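Local atomic coordinates of beta-N-acetylhexosaminidase (Akkermansia muciniphila, PDB entry 6JEB), a protein that hydrolyses terminal non-reducing N-acetylhexosamine residues from N-acetyl-beta-D-hexosaminides, including N-glycans and chitobiose, as a member of glycosyl hydrolase family 20. Residues 307-310 with 314-317; 335-340 with 389-394. One frame throughout, in Å; residues are numbered along the deposited sequence. Where two conformers were deposited one is given.

Both contacts belong to the TIM-barrel-type catalytic domain of family 20, whose eight parallel strands bring the active-site residues together. Along the chain they come in series: interaction 1 folds the loop between strands 303-307 and 320-323 on itself, and interaction 2 then joins helix 329-339 to the turn that starts strand 392-399. Their centres lie about 11 Å apart, and they touch, with Y308 OH packed 3.6 Å from K335 CB and P317 CG 3.9 Å from A339 O. Interaction 1 reaches the acetamide pocket through W307, while interaction 2 is structural packing between a helix and the start of a strand.

Interaction 1 (307-310 with 314-317). With ACM (acetamide), chain C.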
# COMPACT_ATOMS: atom_id res chain seq x y z
N TRP A 307 -8.61 3.68 -7.20
CA TRP A 307 -7.70 4.78 -7.52
C TRP A 307 -8.54 5.95 -8.01
O TRP A 307 -9.32 5.80 -8.96
CB TRP A 307 -6.71 4.37 -8.61
CG TRP A 307 -5.81 3.21 -8.25
CD1 TRP A 307 -5.84 1.95 -8.79
CD2 TRP A 307 -4.77 3.20 -7.26
NE1 TRP A 307 -4.88 1.16 -8.20
CE2 TRP A 307 -4.21 1.90 -7.26
CE3 TRP A 307 -4.24 4.16 -6.39
CZ2 TRP A 307 -3.16 1.53 -6.42
CZ3 TRP A 307 -3.19 3.80 -5.55
CH2 TRP A 307 -2.66 2.50 -5.58
N TYR A 308 -8.39 7.11 -7.38
CA TYR A 308 -9.16 8.28 -7.80
C TYR A 308 -8.66 8.78 -9.15
O TYR A 308 -7.47 9.03 -9.33
CB TYR A 308 -9.00 9.39 -6.76
CG TYR A 308 -9.87 10.59 -7.05
CD1 TYR A 308 -11.25 10.47 -7.16
CD2 TYR A 308 -9.31 11.86 -7.21
CE1 TYR A 308 -12.06 11.57 -7.41
CE2 TYR A 308 -10.11 12.97 -7.48
CZ TYR A 308 -11.48 12.82 -7.57
OH TYR A 308 -12.29 13.91 -7.83
N GLU A 309 -9.58 8.94 -10.11
CA GLU A 309 -9.21 9.34 -11.46
C GLU A 309 -9.70 10.73 -11.84
O GLU A 309 -9.74 11.08 -13.02
CB GLU A 309 -9.63 8.28 -12.49
CG GLU A 309 -8.75 7.03 -12.44
CD GLU A 309 -7.32 7.29 -12.91
OE1 GLU A 309 -7.02 7.05 -14.09
OE2 GLU A 309 -6.50 7.75 -12.09
N GLY A 310 -10.07 11.55 -10.85
CA GLY A 310 -10.36 12.94 -11.09
C GLY A 310 -11.79 13.28 -11.43
O GLY A 310 -12.10 14.46 -11.63
N ILE A 314 -18.16 9.39 -10.66
CA ILE A 314 -18.27 7.97 -10.97
C ILE A 314 -18.28 7.08 -9.74
O ILE A 314 -18.46 5.86 -9.87
CB ILE A 314 -17.22 7.46 -11.99
CG1 ILE A 314 -15.80 7.49 -11.41
CG2 ILE A 314 -17.30 8.25 -13.30
CD1 ILE A 314 -14.78 6.78 -12.30
N TYR A 315 -18.09 7.64 -8.54
CA TYR A 315 -18.09 6.87 -7.31
C TYR A 315 -19.38 7.14 -6.53
O TYR A 315 -20.10 8.10 -6.81
CB TYR A 315 -16.86 7.21 -6.46
CG TYR A 315 -15.60 7.23 -7.29
CD1 TYR A 315 -14.98 6.04 -7.69
CD2 TYR A 315 -15.04 8.43 -7.70
CE1 TYR A 315 -13.84 6.06 -8.48
CE2 TYR A 315 -13.89 8.46 -8.49
CZ TYR A 315 -13.29 7.27 -8.87
OH TYR A 315 -12.17 7.31 -9.66
N HIS A 316 -19.65 6.27 -5.57
CA HIS A 316 -20.84 6.42 -4.74
C HIS A 316 -20.46 7.02 -3.39
O HIS A 316 -19.43 6.66 -2.82
CB HIS A 316 -21.48 5.05 -4.50
CG HIS A 316 -22.85 5.11 -3.90
ND1 HIS A 316 -23.06 5.31 -2.55
CD2 HIS A 316 -24.07 5.01 -4.46
CE1 HIS A 316 -24.37 5.32 -2.31
NE2 HIS A 316 -25.00 5.14 -3.46
N PRO A 317 -21.27 7.94 -2.87
CA PRO A 317 -20.97 8.52 -1.54
C PRO A 317 -20.69 7.42 -0.52
O PRO A 317 -21.34 6.37 -0.51
CB PRO A 317 -22.25 9.28 -1.21
CG PRO A 317 -22.77 9.70 -2.53
CD PRO A 317 -22.44 8.57 -3.49
C1 ACM C . -1.56 4.19 -10.80
O ACM C . -0.54 4.77 -10.58
N ACM C . -1.74 3.59 -12.09
C2 ACM C . -2.68 4.06 -9.79
O HOH W 1 -11.34 4.94 -10.53
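Y315 lays the CE2 side of its ring obliquely against the ring of Y308, Y315 CE2 meeting Y308 CD1 at 3.6 Å. The planes are inclined at 40° and the centroids lie 5.9 Å apart, a geometry that is neither a stack nor a T-shape. Y308 reaches this position with CG anti to its backbone N (chi1 -174°), and G310 N sits over one face of its ring. I314 CG1 lies over the Y315 ring, 3.5 Å above its plane.

The phenol of Y315 points at the 307-309 backbone, its OH 3.1 Å from E309 N. One water links the two segments: it donates to W307 O at 2.7 Å and is hydrogen-bonded to Y315 OH at the same distance, lying in the plane of the tyrosine ring.

Beyond this backbone the indole of W307 faces the pocket, with acetamide C2 over the centre of one face, 3.4 Å from W307 CD2. E187 accepts from W307 NE1. E309 OE1 accepts from the backbone N of the active-site residue E258 and forms a salt bridge with R325. The chemistry thus implies a division of roles: the tyrosines pack ring against ring while the water satisfies W307 O, and the indole gives the acetamide methyl an aromatic surface.

Interaction 2 (335-340 with 389-394); sequences KTKKAG and AGHIRG
T336, buried on the last turns of helix 329-339, meets the edge of the H391 imidazole. H391 NE2 donates to T336 OG1 at 3.0 Å, and the oxygen lies only 4° out of the ring plane. With chi1 at 55°, OG1 sits between the backbone N and the carbonyl carbon of its own residue; while accepting from H391 NE2, the hydroxyl can share its own hydrogen between S332 O and I333 O. I333 O is a further acceptor for H391 NE2, which ties the imidazole N-H to the helix backbone as well as to the hydroxyl.

K337 follows and covers one face of the same imidazole. Its CB lies 3.8 Å from the ring centroid and 27° off the normal, a CH-pi contact offset toward the CE1-NE2 edge, K337 CB lying 3.5 Å from H391 CE1. With CG anti to the backbone N, the chain runs extended as far as CE and then bends at its last torsion, which brings K337 NZ round to donate to a water 3.1 Å away. That water is also hydrogen-bonded to H391 ND1, while K387 O supplies NZ with a protein acceptor. Edge bond, methylene over the face and water bridge together should restrict rotation of the imidazole.

G340, the first residue to leave helical angles, has positive phi and closes a Schellman motif, with G340 N bonded to K337 O at 3.1 Å. H391 itself belongs to a type I beta turn from A389 to I392. The contact joins the C-terminal end of the helix to the start of strand 392-399, the parallel neighbour in the sheet of the strand 342-345 that the helix leads into; L343 packs on T336, and N342 on H391.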
# COMPACT_ATOMS: atom_id res chain seq x y z
N LYS A 335 -12.72 17.94 -3.88
CA LYS A 335 -13.78 17.29 -4.64
C LYS A 335 -14.33 16.06 -3.91
O LYS A 335 -15.53 15.79 -3.97
CB LYS A 335 -13.30 16.92 -6.04
CG LYS A 335 -12.96 18.10 -6.93
CD LYS A 335 -14.16 19.00 -7.16
CE LYS A 335 -13.76 20.27 -7.90
NZ LYS A 335 -14.38 21.49 -7.31
N THR A 336 -13.46 15.29 -3.25
CA THR A 336 -13.97 14.13 -2.52
C THR A 336 -14.83 14.55 -1.34
O THR A 336 -15.84 13.90 -1.04
CB THR A 336 -12.83 13.21 -2.08
OG1 THR A 336 -11.86 13.95 -1.33
CG2 THR A 336 -12.16 12.56 -3.29
N LYS A 337 -14.45 15.63 -0.65
CA LYS A 337 -15.30 16.14 0.42
C LYS A 337 -16.68 16.52 -0.12
O LYS A 337 -17.71 16.15 0.45
CB LYS A 337 -14.64 17.34 1.10
CG LYS A 337 -15.49 17.92 2.23
CD LYS A 337 -14.90 19.21 2.76
CE LYS A 337 -15.87 19.88 3.72
NZ LYS A 337 -16.14 19.03 4.91
N LYS A 338 -16.71 17.24 -1.25
CA LYS A 338 -17.98 17.67 -1.82
C LYS A 338 -18.83 16.48 -2.25
O LYS A 338 -20.07 16.54 -2.15
CB LYS A 338 -17.75 18.60 -3.01
CG LYS A 338 -17.10 19.92 -2.67
CD LYS A 338 -17.16 20.89 -3.85
CE LYS A 338 -16.29 22.11 -3.61
NZ LYS A 338 -16.52 22.69 -2.26
N ALA A 339 -18.20 15.41 -2.71
CA ALA A 339 -18.91 14.23 -3.19
C ALA A 339 -19.22 13.23 -2.08
O ALA A 339 -19.82 12.19 -2.36
CB ALA A 339 -18.11 13.54 -4.30
N GLY A 340 -18.80 13.50 -0.85
CA GLY A 340 -19.05 12.57 0.24
C GLY A 340 -18.20 11.32 0.19
O GLY A 340 -18.62 10.27 0.67
N ALA A 389 -10.61 18.59 5.73
CA ALA A 389 -9.80 17.42 5.42
C ALA A 389 -10.05 16.23 6.35
O ALA A 389 -9.26 15.28 6.34
CB ALA A 389 -8.31 17.78 5.40
N GLY A 390 -11.12 16.26 7.14
CA GLY A 390 -11.36 15.18 8.08
C GLY A 390 -11.75 13.86 7.45
O GLY A 390 -11.73 12.83 8.13
N HIS A 391 -12.12 13.88 6.17
CA HIS A 391 -12.44 12.67 5.43
C HIS A 391 -11.19 11.95 4.92
O HIS A 391 -11.32 10.90 4.28
CB HIS A 391 -13.38 13.00 4.27
CG HIS A 391 -12.77 13.93 3.27
ND1 HIS A 391 -12.34 15.20 3.60
CD2 HIS A 391 -12.51 13.78 1.95
CE1 HIS A 391 -11.85 15.79 2.52
NE2 HIS A 391 -11.93 14.94 1.51
N ILE A 392 -10.01 12.49 5.18
CA ILE A 392 -8.76 11.81 4.85
C ILE A 392 -8.50 10.74 5.90
O ILE A 392 -8.41 11.04 7.10
CB ILE A 392 -7.59 12.79 4.76
CG1 ILE A 392 -7.82 13.79 3.62
CG2 ILE A 392 -6.27 12.04 4.57
CD1 ILE A 392 -6.81 14.93 3.59
N ARG A 393 -8.39 9.49 5.45
CA ARG A 393 -8.20 8.36 6.35
C ARG A 393 -6.74 8.06 6.63
O ARG A 393 -6.44 7.36 7.61
CB ARG A 393 -8.85 7.10 5.76
CG ARG A 393 -10.35 7.24 5.52
CD ARG A 393 -10.91 5.99 4.86
NE ARG A 393 -10.77 4.80 5.70
CZ ARG A 393 -11.14 3.58 5.34
NH1 ARG A 393 -11.69 3.38 4.15
NH2 ARG A 393 -10.98 2.56 6.17
N GLY A 394 -5.82 8.55 5.80
CA GLY A 394 -4.42 8.31 6.06
C GLY A 394 -3.59 8.37 4.79
O GLY A 394 -3.92 9.09 3.85
O HOH W 2 -14.13 16.78 5.41